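Local coordinates for halogenase PltM (Pseudomonas fluorescens, PDB 6BZN), which halogenates phenolic compounds, with unusual breadth of substrate and halide, and belongs to the FAD-binding halogenases, at residues Phe112-Glu117 with Pro123-Ala128; Thr213-Phe218 with Phe345-Phe350; Glu255-Val260 with Glu405-Phe410. All blocks are in the same frame, centred on the assembly; numbering follows the deposited sequence.

Contact 1: Phe112-Glu117 with Pro123-Ala128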
loop_
_atom_site.group_PDB
_atom_site.type_symbol
_atom_site.label_atom_id
_atom_site.label_comp_id
_atom_site.label_asym_id
_atom_site.label_seq_id
_atom_site.Cartn_x
_atom_site.Cartn_y
_atom_site.Cartn_z
ATOM N N PHE A 112 9.850 -11.986 7.024
ATOM C CA PHE A 112 11.092 -11.267 6.783
ATOM C C PHE A 112 12.251 -12.205 7.043
ATOM O O PHE A 112 12.319 -12.776 8.123
ATOM C CB PHE A 112 11.194 -10.040 7.697
ATOM C CG PHE A 112 10.052 -9.071 7.533
ATOM C CD1 PHE A 112 8.865 -9.252 8.229
ATOM C CD2 PHE A 112 10.145 -8.011 6.646
ATOM C CE1 PHE A 112 7.805 -8.376 8.059
ATOM C CE2 PHE A 112 9.085 -7.135 6.466
ATOM C CZ PHE A 112 7.918 -7.307 7.179
ATOM N N ALA A 113 13.138 -12.381 6.061
ATOM C CA ALA A 113 14.345 -13.186 6.212
ATOM C C ALA A 113 15.540 -12.303 5.909
ATOM O O ALA A 113 15.576 -11.637 4.866
ATOM C CB ALA A 113 14.313 -14.367 5.263
ATOM N N TRP A 114 16.504 -12.271 6.832
ATOM C CA TRP A 114 17.634 -11.343 6.764
ATOM C C TRP A 114 18.871 -12.053 6.219
ATOM O O TRP A 114 19.075 -13.262 6.450
ATOM C CB TRP A 114 17.903 -10.745 8.153
ATOM C CG TRP A 114 19.038 -9.760 8.227
ATOM C CD1 TRP A 114 18.982 -8.407 8.016
ATOM C CD2 TRP A 114 20.395 -10.056 8.534
ATOM N NE1 TRP A 114 20.222 -7.848 8.172
ATOM C CE2 TRP A 114 21.109 -8.835 8.503
ATOM C CE3 TRP A 114 21.080 -11.235 8.853
ATOM C CZ2 TRP A 114 22.477 -8.760 8.774
ATOM C CZ3 TRP A 114 22.448 -11.163 9.122
ATOM C CH2 TRP A 114 23.130 -9.934 9.076
ATOM N N HIS A 115 19.685 -11.306 5.491
ATOM C CA HIS A 115 20.896 -11.820 4.832
ATOM C C HIS A 115 22.000 -10.812 4.912
ATOM O O HIS A 115 21.752 -9.627 5.136
ATOM C CB HIS A 115 20.640 -12.092 3.367
ATOM C CG HIS A 115 19.416 -12.894 3.132
ATOM N ND1 HIS A 115 19.422 -14.267 3.103
ATOM C CD2 HIS A 115 18.128 -12.516 2.988
ATOM C CE1 HIS A 115 18.194 -14.704 2.913
ATOM N NE2 HIS A 115 17.390 -13.660 2.851
ATOM N N GLN A 116 23.223 -11.273 4.706
ATOM C CA GLN A 116 24.348 -10.379 4.592
ATOM C C GLN A 116 25.347 -10.925 3.611
ATOM O O GLN A 116 25.482 -12.142 3.454
ATOM C CB GLN A 116 25.004 -10.113 5.953
ATOM C CG GLN A 116 25.874 -11.228 6.502
ATOM C CD GLN A 116 26.763 -10.764 7.644
ATOM O OE1 GLN A 116 26.783 -11.388 8.679
ATOM N NE2 GLN A 116 27.473 -9.649 7.459
ATOM N N GLU A 117 26.035 -10.003 2.961
ATOM C CA GLU A 117 27.021 -10.331 1.966
ATOM C C GLU A 117 28.180 -11.064 2.650
ATOM O O GLU A 117 28.520 -10.777 3.810
ATOM C CB GLU A 117 27.490 -9.042 1.315
ATOM C CG GLU A 117 28.413 -9.221 0.137
ATOM C CD GLU A 117 28.567 -7.957 -0.689
ATOM O OE1 GLU A 117 28.083 -6.880 -0.258
ATOM O OE2 GLU A 117 29.154 -8.051 -1.789
ATOM N N PRO A 123 18.247 -19.729 8.541
ATOM C CA PRO A 123 16.790 -19.792 8.724
ATOM C C PRO A 123 16.273 -19.403 10.118
ATOM O O PRO A 123 15.067 -19.391 10.322
ATOM C CB PRO A 123 16.427 -21.254 8.417
ATOM C CG PRO A 123 17.679 -21.962 8.127
ATOM C CD PRO A 123 18.851 -21.049 8.283
ATOM N N ASP A 124 17.161 -19.095 11.065
ATOM C CA ASP A 124 16.752 -18.474 12.332
ATOM C C ASP A 124 16.725 -16.945 12.305
ATOM O O ASP A 124 16.288 -16.333 13.264
ATOM C CB ASP A 124 17.645 -18.964 13.462
ATOM C CG ASP A 124 17.599 -20.473 13.596
ATOM O OD1 ASP A 124 16.474 -21.030 13.613
ATOM O OD2 ASP A 124 18.676 -21.100 13.631
ATOM N N HIS A 125 17.166 -16.337 11.208
ATOM C CA HIS A 125 17.074 -14.878 11.033
ATOM C C HIS A 125 15.794 -14.530 10.288
ATOM O O HIS A 125 15.844 -13.868 9.239
ATOM C CB HIS A 125 18.314 -14.349 10.304
ATOM C CG HIS A 125 19.573 -14.496 11.089
ATOM N ND1 HIS A 125 20.822 -14.429 10.514
ATOM C CD2 HIS A 125 19.777 -14.705 12.411
ATOM C CE1 HIS A 125 21.743 -14.587 11.448
ATOM N NE2 HIS A 125 21.135 -14.744 12.608
ATOM N N LEU A 126 14.667 -14.967 10.873
ATOM C CA LEU A 126 13.312 -14.802 10.340
ATOM C C LEU A 126 12.368 -14.231 11.399
ATOM O O LEU A 126 12.456 -14.592 12.573
ATOM C CB LEU A 126 12.722 -16.160 9.925
ATOM C CG LEU A 126 12.914 -16.689 8.514
ATOM C CD1 LEU A 126 14.374 -16.656 8.114
ATOM C CD2 LEU A 126 12.348 -18.109 8.432
ATOM N N VAL A 127 11.453 -13.365 10.982
ATOM C CA VAL A 127 10.276 -13.034 11.783
ATOM C C VAL A 127 9.061 -13.124 10.866
ATOM O O VAL A 127 9.145 -12.800 9.676
ATOM C CB VAL A 127 10.335 -11.645 12.483
ATOM C CG1 VAL A 127 11.432 -11.608 13.534
ATOM C CG2 VAL A 127 10.530 -10.501 11.492
ATOM N N ALA A 128 7.944 -13.580 11.414
ATOM C CA ALA A 128 6.712 -13.689 10.641
ATOM C C ALA A 128 5.517 -13.704 11.584
ATOM O O ALA A 128 5.154 -14.753 12.091
ATOM C CB ALA A 128 6.729 -14.944 9.768
HETATM O O HOH W 1 21.108 -14.781 7.785
#

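Contact 2: Thr213-Phe218 with Phe345-Phe350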
loop_
_atom_site.group_PDB
_atom_site.type_symbol
_atom_site.label_atom_id
_atom_site.label_comp_id
_atom_site.label_asym_id
_atom_site.label_seq_id
_atom_site.Cartn_x
_atom_site.Cartn_y
_atom_site.Cartn_z
ATOM N N THR A 213 13.290 8.829 2.625
ATOM C CA THR A 213 13.445 7.633 1.825
ATOM C C THR A 213 13.835 8.014 0.391
ATOM O O THR A 213 13.159 8.829 -0.241
ATOM C CB THR A 213 12.142 6.814 1.812
ATOM O OG1 THR A 213 11.674 6.639 3.156
ATOM C CG2 THR A 213 12.361 5.460 1.203
ATOM N N ASP A 214 14.910 7.400 -0.099
ATOM C CA ASP A 214 15.422 7.584 -1.457
ATOM C C ASP A 214 15.742 6.194 -1.992
ATOM O O ASP A 214 16.821 5.650 -1.731
ATOM C CB ASP A 214 16.657 8.488 -1.399
ATOM C CG ASP A 214 17.235 8.835 -2.772
ATOM O OD1 ASP A 214 16.767 8.356 -3.828
ATOM O OD2 ASP A 214 18.204 9.630 -2.770
ATOM N N THR A 215 14.784 5.611 -2.716
ATOM C CA THR A 215 14.875 4.244 -3.156
ATOM C C THR A 215 14.466 4.079 -4.596
ATOM O O THR A 215 13.715 4.896 -5.135
ATOM C CB THR A 215 13.999 3.278 -2.313
ATOM O OG1 THR A 215 12.630 3.683 -2.346
ATOM C CG2 THR A 215 14.485 3.202 -0.865
ATOM N N CYS A 216 14.976 3.002 -5.190
ATOM C CA CYS A 216 14.646 2.583 -6.545
ATOM C C CYS A 216 13.985 1.211 -6.461
ATOM O O CYS A 216 14.014 0.561 -5.403
ATOM C CB CYS A 216 15.897 2.525 -7.434
ATOM S SG CYS A 216 17.157 1.351 -6.903
ATOM N N SER A 217 13.366 0.789 -7.560
ATOM C CA SER A 217 12.674 -0.483 -7.618
ATOM C C SER A 217 12.797 -1.118 -8.997
ATOM O O SER A 217 12.656 -0.430 -10.020
ATOM C CB SER A 217 11.194 -0.281 -7.258
ATOM O OG SER A 217 10.519 -1.524 -7.188
ATOM N N PHE A 218 13.062 -2.426 -9.001
ATOM C CA PHE A 218 13.018 -3.281 -10.181
ATOM C C PHE A 218 11.943 -4.336 -9.928
ATOM O O PHE A 218 11.998 -5.019 -8.896
ATOM C CB PHE A 218 14.317 -4.045 -10.369
ATOM C CG PHE A 218 15.545 -3.200 -10.617
ATOM C CD1 PHE A 218 16.236 -2.631 -9.559
ATOM C CD2 PHE A 218 16.076 -3.090 -11.896
ATOM C CE1 PHE A 218 17.400 -1.909 -9.767
ATOM C CE2 PHE A 218 17.234 -2.364 -12.125
ATOM C CZ PHE A 218 17.904 -1.774 -11.057
ATOM N N PHE A 345 4.158 8.894 -2.720
ATOM C CA PHE A 345 4.469 7.475 -2.577
ATOM C C PHE A 345 5.822 7.318 -1.922
ATOM O O PHE A 345 6.709 8.103 -2.181
ATOM C CB PHE A 345 4.490 6.777 -3.929
ATOM C CG PHE A 345 4.616 5.283 -3.821
ATOM C CD1 PHE A 345 3.520 4.522 -3.447
ATOM C CD2 PHE A 345 5.817 4.645 -4.076
ATOM C CE1 PHE A 345 3.618 3.138 -3.338
ATOM C CE2 PHE A 345 5.924 3.265 -3.983
ATOM C CZ PHE A 345 4.814 2.510 -3.616
ATOM N N ILE A 346 5.983 6.290 -1.088
ATOM C CA ILE A 346 7.246 6.088 -0.383
ATOM C C ILE A 346 7.950 4.823 -0.847
ATOM O O ILE A 346 9.054 4.893 -1.380
ATOM C CB ILE A 346 7.029 6.093 1.146
ATOM C CG1 ILE A 346 6.433 7.442 1.609
ATOM C CG2 ILE A 346 8.328 5.801 1.875
ATOM C CD1 ILE A 346 7.255 8.687 1.298
ATOM N N ASP A 347 7.332 3.667 -0.651
ATOM C CA ASP A 347 8.002 2.407 -0.962
ATOM C C ASP A 347 6.987 1.272 -0.931
ATOM O O ASP A 347 5.978 1.381 -0.257
ATOM C CB ASP A 347 9.117 2.157 0.077
ATOM C CG ASP A 347 10.178 1.152 -0.382
ATOM O OD1 ASP A 347 9.946 -0.059 -0.176
ATOM O OD2 ASP A 347 11.265 1.568 -0.897
ATOM N N PRO A 348 7.248 0.183 -1.667
ATOM C CA PRO A 348 6.389 -0.991 -1.502
ATOM C C PRO A 348 6.422 -1.616 -0.102
ATOM O O PRO A 348 5.490 -2.355 0.258
ATOM C CB PRO A 348 6.931 -1.982 -2.529
ATOM C CG PRO A 348 8.292 -1.466 -2.906
ATOM C CD PRO A 348 8.180 0.020 -2.797
ATOM N N LEU A 349 7.467 -1.326 0.673
ATOM C CA LEU A 349 7.675 -1.956 1.974
ATOM C C LEU A 349 6.532 -1.677 2.932
ATOM O O LEU A 349 6.244 -0.528 3.251
ATOM C CB LEU A 349 8.983 -1.487 2.610
ATOM C CG LEU A 349 9.330 -2.178 3.933
ATOM C CD1 LEU A 349 9.682 -3.634 3.693
ATOM C CD2 LEU A 349 10.453 -1.463 4.665
ATOM N N PHE A 350 5.903 -2.749 3.395
ATOM C CA PHE A 350 4.714 -2.720 4.268
ATOM C C PHE A 350 3.412 -2.393 3.562
ATOM O O PHE A 350 2.370 -2.334 4.219
ATOM C CB PHE A 350 4.875 -1.812 5.501
ATOM C CG PHE A 350 5.971 -2.229 6.425
ATOM C CD1 PHE A 350 5.932 -3.476 7.029
ATOM C CD2 PHE A 350 7.017 -1.385 6.714
ATOM C CE1 PHE A 350 6.923 -3.890 7.897
ATOM C CE2 PHE A 350 8.016 -1.787 7.584
ATOM C CZ PHE A 350 7.970 -3.039 8.177
#

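Contact 3: Glu255-Val260 with Glu405-Phe410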
loop_
_atom_site.group_PDB
_atom_site.type_symbol
_atom_site.label_atom_id
_atom_site.label_comp_id
_atom_site.label_asym_id
_atom_site.label_seq_id
_atom_site.Cartn_x
_atom_site.Cartn_y
_atom_site.Cartn_z
ATOM N N GLU A 255 21.447 -2.924 2.138
ATOM C CA GLU A 255 21.243 -1.895 1.106
ATOM C C GLU A 255 19.871 -1.934 0.446
ATOM O O GLU A 255 19.583 -1.128 -0.443
ATOM C CB GLU A 255 22.354 -1.954 0.031
ATOM C CG GLU A 255 22.324 -3.136 -0.931
ATOM C CD GLU A 255 23.021 -4.392 -0.422
ATOM O OE1 GLU A 255 23.328 -4.487 0.781
ATOM O OE2 GLU A 255 23.266 -5.306 -1.237
ATOM N N GLY A 256 19.017 -2.857 0.870
ATOM C CA GLY A 256 17.761 -3.049 0.176
ATOM C C GLY A 256 16.976 -4.269 0.565
ATOM O O GLY A 256 17.230 -4.906 1.587
ATOM N N TRP A 257 16.005 -4.592 -0.272
ATOM C CA TRP A 257 15.181 -5.763 -0.045
ATOM C C TRP A 257 14.547 -6.275 -1.325
ATOM O O TRP A 257 14.492 -5.562 -2.338
ATOM C CB TRP A 257 14.119 -5.462 1.010
ATOM C CG TRP A 257 12.982 -4.580 0.592
ATOM C CD1 TRP A 257 12.994 -3.213 0.443
ATOM C CD2 TRP A 257 11.636 -5.000 0.330
ATOM N NE1 TRP A 257 11.738 -2.773 0.092
ATOM C CE2 TRP A 257 10.885 -3.847 0.024
ATOM C CE3 TRP A 257 10.992 -6.248 0.314
ATOM C CZ2 TRP A 257 9.521 -3.909 -0.308
ATOM C CZ3 TRP A 257 9.654 -6.305 0.015
ATOM C CH2 TRP A 257 8.925 -5.143 -0.303
ATOM N N LEU A 258 14.099 -7.524 -1.265
ATOM C CA LEU A 258 13.439 -8.189 -2.379
ATOM C C LEU A 258 12.169 -8.885 -1.882
ATOM O O LEU A 258 12.167 -9.540 -0.819
ATOM C CB LEU A 258 14.405 -9.171 -3.065
ATOM C CG LEU A 258 13.873 -10.103 -4.170
ATOM C CD1 LEU A 258 14.959 -10.482 -5.176
ATOM C CD2 LEU A 258 13.261 -11.381 -3.588
ATOM N N TRP A 259 11.096 -8.761 -2.656
ATOM C CA TRP A 259 9.839 -9.433 -2.338
ATOM C C TRP A 259 9.628 -10.678 -3.181
ATOM O O TRP A 259 10.008 -10.704 -4.349
ATOM C CB TRP A 259 8.651 -8.477 -2.473
ATOM C CG TRP A 259 8.051 -8.163 -3.865
ATOM C CD1 TRP A 259 7.415 -9.026 -4.718
ATOM C CD2 TRP A 259 7.951 -6.869 -4.472
ATOM N NE1 TRP A 259 6.937 -8.347 -5.824
ATOM C CE2 TRP A 259 7.258 -7.025 -5.700
ATOM C CE3 TRP A 259 8.383 -5.585 -4.098
ATOM C CZ2 TRP A 259 6.988 -5.947 -6.559
ATOM C CZ3 TRP A 259 8.123 -4.510 -4.968
ATOM C CH2 TRP A 259 7.440 -4.702 -6.178
ATOM N N VAL A 260 9.007 -11.685 -2.557
ATOM C CA VAL A 260 8.500 -12.869 -3.218
ATOM C C VAL A 260 7.016 -12.951 -2.844
ATOM O O VAL A 260 6.657 -13.194 -1.678
ATOM C CB VAL A 260 9.270 -14.137 -2.789
ATOM C CG1 VAL A 260 8.774 -15.357 -3.550
ATOM C CG2 VAL A 260 10.767 -13.952 -3.014
ATOM N N GLU A 405 17.077 1.391 7.615
ATOM C CA GLU A 405 18.229 1.430 8.526
ATOM C C GLU A 405 18.272 0.160 9.384
ATOM O O GLU A 405 19.342 -0.404 9.610
ATOM C CB GLU A 405 18.179 2.668 9.410
ATOM C CG GLU A 405 19.366 2.829 10.354
ATOM C CD GLU A 405 20.698 3.051 9.653
ATOM O OE1 GLU A 405 20.733 3.493 8.480
ATOM O OE2 GLU A 405 21.730 2.791 10.306
ATOM N N ALA A 406 17.109 -0.288 9.847
ATOM C CA ALA A 406 17.011 -1.528 10.610
ATOM C C ALA A 406 17.393 -2.783 9.813
ATOM O O ALA A 406 17.673 -3.818 10.425
ATOM C CB ALA A 406 15.619 -1.691 11.190
ATOM N N PHE A 407 17.392 -2.715 8.478
ATOM C CA PHE A 407 17.881 -3.822 7.656
ATOM C C PHE A 407 19.351 -4.195 7.908
ATOM O O PHE A 407 19.785 -5.255 7.462
ATOM C CB PHE A 407 17.792 -3.518 6.146
ATOM C CG PHE A 407 16.396 -3.392 5.559
ATOM C CD1 PHE A 407 15.228 -3.767 6.236
ATOM C CD2 PHE A 407 16.278 -2.935 4.246
ATOM C CE1 PHE A 407 13.974 -3.633 5.619
ATOM C CE2 PHE A 407 15.043 -2.816 3.630
ATOM C CZ PHE A 407 13.885 -3.152 4.315
ATOM N N SER A 408 20.129 -3.328 8.564
ATOM C CA SER A 408 21.570 -3.584 8.772
ATOM C C SER A 408 21.909 -4.794 9.644
ATOM O O SER A 408 23.036 -5.248 9.604
ATOM C CB SER A 408 22.272 -2.359 9.381
ATOM O OG SER A 408 21.693 -2.030 10.629
ATOM N N ASP A 409 20.970 -5.287 10.439
ATOM C CA ASP A 409 21.260 -6.342 11.419
ATOM C C ASP A 409 19.977 -7.088 11.774
ATOM O O ASP A 409 18.931 -6.463 11.982
ATOM C CB ASP A 409 21.861 -5.686 12.667
ATOM C CG ASP A 409 22.119 -6.672 13.784
ATOM O OD1 ASP A 409 23.054 -7.475 13.657
ATOM O OD2 ASP A 409 21.383 -6.641 14.788
ATOM N N PHE A 410 20.024 -8.421 11.831
ATOM C CA PHE A 410 18.800 -9.157 12.099
ATOM C C PHE A 410 18.208 -8.848 13.472
ATOM O O PHE A 410 17.010 -8.627 13.580
ATOM C CB PHE A 410 18.935 -10.676 11.964
ATOM C CG PHE A 410 17.709 -11.375 12.441
ATOM C CD1 PHE A 410 16.541 -11.308 11.688
ATOM C CD2 PHE A 410 17.667 -11.968 13.703
ATOM C CE1 PHE A 410 15.366 -11.880 12.151
ATOM C CE2 PHE A 410 16.493 -12.547 14.170
ATOM C CZ PHE A 410 15.346 -12.501 13.396
#

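Contact 1: Phe112-Glu117 with Pro123-Ala128
Trp114 and His125 meet at the end of a beta hairpin in which strand 109-114 runs antiparallel to strand 126-131, an edge strand of the mixed sheet. The Trp114 indole can be followed outward. Its CB lies 3.9 Å from His125 O, and with CG anti to the backbone N (chi1 -180°) the ring is swung alongside the His125 side chain. The benzene part then presents its border: CE3 comes to 3.6 Å from His125 ND1, and CZ3 reaches both ND1 and CE1. This is an offset edge-to-face pair, with the planes at 74°. On the other flank of the indole, NE1 is hydrogen-bonded to Phe407 O, so that the ring is held by its polar atom as well as by its neighbour. One water bonds both Trp114 O and His125 ND1, tying the imidazole back to the opposing backbone.

Farther from the hairpin loop, the two strands pair as an antiparallel ladder. His125 is the centre of an inverse gamma turn, and its carbonyl accepts from Trp114 N at 3.0 Å. Phe112 and Val127 form a hydrogen-bonded pair, Phe112 N to Val127 O at 2.9 Å and Val127 N to Phe112 O at 3.0 Å. Their side chains share one face of the sheet, where Phe112 CD1 touches Val127 CG2 while Trp413 of helix 410-441 packs on both residues. The opposite face carries the non-hydrogen-bonded pair, Ala113 CB lying 3.7 Å from Leu126 CD1.

The hairpin thus illustrates a division of labour: backbone bonds set which residues face each other, while an indole edge, a shared water and the nearby Phe410 ring probably together limit how the imidazole can turn where the ladder runs out.

Contact 2: Thr213-Phe218 with Phe345-Phe350
An Asx turn at Asp347, in the loop between helix 340-343 and helix 352-374, presents a carboxylate to Thr215 on strand 215-223 of the mixed sheet. The turn is closed by Leu349 N, which donates to Asp347 OD1 at 2.9 Å with an N-H...O angle of 154°. The other oxygen takes the cross-segment bond: Thr215 OG1 donates to Asp347 OD2, also at 2.9 Å. Each carboxylate oxygen accepts through its anti lone pair, the one away from its twin, so the two donors come from opposite flanks of the group. Thr215 places its hydroxyl there by setting OG1 between the backbone N and the carbonyl carbon (chi1 58°). OD2 is also hydrogen-bonded to Tyr404 OH, from helix 383-406, and so has two hydroxyl partners.

Next to this polar link is a van der Waals contact. The methyl CG2 of Ile346 rests 3.7 Å from Thr213 OG1 and 3.9 Å from Thr213 CB, the two side chains crossing at about a right angle; the Thr213 hydroxyl itself is hydrogen-bonded to Asp397.

Gripped at both oxygens, the buried carboxylate is restrained in its rotation about CB-CG; OD2 ties the loop to strand and helix while OD1 satisfies a backbone N-H of the loop itself.

Contact 3: Glu255-Val260 with Glu405-Phe410
Trp257 NE1 is hydrogen-bonded to Asp347 OD1, and CD1, the carbon beside that nitrogen, meets the phenyl ring of Phe407. The contact joins two fold elements: Trp257 belongs to strand 256-262 of the mixed sheet, whereas Phe407 sits in a type I turn, Ala406 to Asp409, by which the chain passes from helix 383-406 into helix 410-441, with Asp409 as the N-cap of the second helix, its OD2 accepting from Leu412 N. Within the turn, Ser408 N donates to Glu405 O at 3.2 Å.

Phe407 reaches across from this turn with CG anti to its carbonyl carbon (chi1 -67°). One side of its ring does all the touching. CD2 comes to 3.4 Å from Gly256 O, and CE2 lies 3.8 Å from Trp257 CD1. The ring planes are inclined at 63°, with the phenyl centroid 5.6 Å from that of the five-membered ring, an oblique pairing that is neither a stack nor a T. Tyr404 meets both rings, and Ile252 touches both side chains, so helix 383-406 and strand 248-253 both pack against the pair. The contact also reaches the indole's root, Phe407 CE2 resting 3.8 Å from Trp257 CB.

All three contacts are buried and all reach the same mixed sheet, yet they differ in chemistry and in distance from the centre of the chain. Contact 2 lies nearest that centre, about 11 Å from it, and relies on a side-chain carboxylate; contact 1 is farthest out, at about 23 Å, is mainly a backbone ladder on the margin of the sheet, and includes the partly exposed Trp114 and His125. Contact 3, about 18 Å out, is held by packing of aromatic rings and a carbonyl oxygen. It touches both others: 405-410 reaches the indole of Trp114, and 255-260 reaches loop 345-350. Contacts 1 and 2 meet directly as well, where Phe112 CZ lies 3.6 Å from Phe350 CE1.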